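Local atomic coordinates of serine protease inhibitor 4, isoform B (Drosophila melanogaster, PDB entry 4P0O), a protein that belongs to the serpin family and probably inhibits serine and cysteine endopeptidases. Residues D227-M232 with V365-L370. Sequence-based numbering, arbitrary orientation.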
loop_
_atom_site.group_PDB
_atom_site.type_symbol
_atom_site.label_atom_id
_atom_site.label_comp_id
_atom_site.label_asym_id
_atom_site.label_seq_id
_atom_site.Cartn_x
_atom_site.Cartn_y
_atom_site.Cartn_z
ATOM N N ASP A 227 -9.813 7.827 -18.348
ATOM C CA ASP A 227 -11.103 8.047 -17.694
ATOM C C ASP A 227 -11.020 8.036 -16.173
ATOM O O ASP A 227 -11.787 7.343 -15.508
ATOM C CB ASP A 227 -12.108 6.988 -18.149
ATOM C CG ASP A 227 -12.435 7.085 -19.624
ATOM O OD1 ASP A 227 -12.351 8.190 -20.182
ATOM O OD2 ASP A 227 -12.775 6.049 -20.224
ATOM N N SER A 228 -10.123 8.841 -15.619
ATOM C CA SER A 228 -9.908 8.858 -14.178
ATOM C C SER A 228 -9.045 10.041 -13.787
ATOM O O SER A 228 -8.504 10.712 -14.663
ATOM C CB SER A 228 -9.237 7.568 -13.723
ATOM O OG SER A 228 -7.828 7.671 -13.846
ATOM N N ASP A 229 -8.935 10.295 -12.485
ATOM C CA ASP A 229 -7.925 11.204 -11.954
ATOM C C ASP A 229 -6.888 10.369 -11.171
ATOM O O ASP A 229 -6.364 10.795 -10.147
ATOM C CB ASP A 229 -8.539 12.289 -11.066
ATOM C CG ASP A 229 -9.479 11.744 -10.024
ATOM O OD1 ASP A 229 -9.577 10.512 -9.873
ATOM O OD2 ASP A 229 -10.143 12.571 -9.341
ATOM N N LEU A 230 -6.624 9.163 -11.667
ATOM C CA LEU A 230 -5.570 8.308 -11.119
ATOM C C LEU A 230 -4.365 8.371 -12.057
ATOM O O LEU A 230 -4.515 8.583 -13.261
ATOM C CB LEU A 230 -6.066 6.867 -10.959
ATOM C CG LEU A 230 -7.179 6.679 -9.906
ATOM C CD1 LEU A 230 -8.035 5.444 -10.200
ATOM C CD2 LEU A 230 -6.570 6.573 -8.541
ATOM N N SER A 231 -3.168 8.198 -11.513
ATOM C CA SER A 231 -1.966 8.258 -12.340
ATOM C C SER A 231 -0.822 7.511 -11.668
ATOM O O SER A 231 -0.885 7.205 -10.483
ATOM C CB SER A 231 -1.553 9.708 -12.609
ATOM O OG SER A 231 -1.225 10.370 -11.408
ATOM N N MET A 232 0.251 7.238 -12.390
ATOM C CA MET A 232 1.516 6.712 -11.901
ATOM C C MET A 232 2.543 7.824 -11.972
ATOM O O MET A 232 2.770 8.396 -13.039
ATOM C CB MET A 232 2.007 5.523 -12.706
ATOM C CG MET A 232 3.307 4.958 -12.105
ATOM S SD MET A 232 3.901 3.486 -12.918
ATOM C CE MET A 232 2.790 2.277 -12.201
ATOM N N VAL A 365 -1.117 7.069 -7.634
ATOM C CA VAL A 365 -1.752 8.147 -6.869
ATOM C C VAL A 365 -3.143 8.533 -7.348
ATOM O O VAL A 365 -3.448 8.486 -8.537
ATOM C CB VAL A 365 -0.909 9.436 -6.889
ATOM C CG1 VAL A 365 0.392 9.220 -6.136
ATOM C CG2 VAL A 365 -0.626 9.864 -8.301
ATOM N N HIS A 366 -3.958 8.938 -6.386
ATOM C CA HIS A 366 -5.266 9.519 -6.617
ATOM C C HIS A 366 -5.181 11.039 -6.436
ATOM O O HIS A 366 -4.676 11.515 -5.420
ATOM C CB HIS A 366 -6.281 8.896 -5.647
ATOM C CG HIS A 366 -7.639 9.522 -5.694
ATOM N ND1 HIS A 366 -8.326 9.904 -4.560
ATOM C CD2 HIS A 366 -8.452 9.805 -6.735
ATOM C CE1 HIS A 366 -9.496 10.407 -4.904
ATOM N NE2 HIS A 366 -9.601 10.359 -6.221
ATOM N N GLN A 367 -5.665 11.794 -7.420
ATOM C CA GLN A 367 -5.731 13.266 -7.333
ATOM C C GLN A 367 -4.357 13.855 -7.039
ATOM O O GLN A 367 -4.237 14.853 -6.348
ATOM C CB GLN A 367 -6.722 13.712 -6.252
ATOM C CG GLN A 367 -8.167 13.670 -6.651
ATOM C CD GLN A 367 -9.077 14.262 -5.580
ATOM O OE1 GLN A 367 -8.674 15.139 -4.815
ATOM N NE2 GLN A 367 -10.307 13.778 -5.524
ATOM N N LYS A 368 -3.335 13.201 -7.568
ATOM C CA LYS A 368 -1.946 13.635 -7.463
ATOM C C LYS A 368 -1.345 13.634 -6.050
ATOM O O LYS A 368 -0.162 13.931 -5.915
ATOM C CB LYS A 368 -1.795 15.047 -8.031
ATOM C CG LYS A 368 -2.122 15.173 -9.513
ATOM C CD LYS A 368 -2.034 16.621 -9.981
ATOM C CE LYS A 368 -0.860 17.335 -9.331
ATOM N NZ LYS A 368 -0.489 18.602 -9.979
ATOM N N ASP A 369 -2.121 13.332 -5.007
ATOM C CA ASP A 369 -1.605 13.517 -3.630
ATOM C C ASP A 369 -1.858 12.347 -2.668
ATOM O O ASP A 369 -1.276 12.320 -1.575
ATOM C CB ASP A 369 -2.172 14.831 -3.008
ATOM C CG ASP A 369 -3.687 14.824 -2.808
ATOM O OD1 ASP A 369 -4.375 13.857 -3.182
ATOM O OD2 ASP A 369 -4.212 15.832 -2.269
ATOM N N LEU A 370 -2.700 11.396 -3.058
ATOM C CA LEU A 370 -3.082 10.300 -2.178
ATOM C C LEU A 370 -2.501 8.988 -2.724
ATOM O O LEU A 370 -2.926 8.498 -3.768
ATOM C CB LEU A 370 -4.599 10.222 -2.049
ATOM C CG LEU A 370 -5.106 9.388 -0.873
ATOM C CD1 LEU A 370 -6.503 9.810 -0.474
ATOM C CD2 LEU A 370 -5.089 7.885 -1.177
HETATM O O HOH W 1 -3.435 11.381 -9.967
HETATM O O HOH W 2 -11.446 11.986 -7.158
#
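Asp229, just before strand 230-237, reaches over to His366 and Gln367 at the end of strand 360-366. Its CB leaves the backbone with CG placed between the backbone N and the carbonyl carbon (chi1 49°), which turns the carboxylate to the opposite segment. CG stands near the imidazole; OD1 meets the ring edge close to its plane, 3.4 Å from His366 CD2, with carboxylate and ring planes 74° apart. OD2 lies 3.5 Å from Gln367 CG and accepts from a water that also bonds His366 NE2 and Gln367 NE2, bridging carboxylate, imidazole and amide. Gln367 CG lies over one face of the imidazole, toward its rim. On the face shared by Leu230 and His366, a non-hydrogen-bonded pair, Leu230 CD2 packs 3.7 Å from His366 CB. Ser231 and Val365 form a hydrogen-bonded pair (Ser231 N to Val365 O 3.0 Å, Val365 N to Ser231 O 2.9 Å), and Gln367 N bonds to Asp229 O. A second water links Asp229 O, Val365 O, Ser231 OG and Lys368 N; Ser231 OG also bonds Glu222 OE2. The chain turns at Gln367-Lys368, and Asp369 and Leu370 form a classic beta bulge opposite His366, completing the s4B-s5B hairpin beside s3B in serpin sheet B.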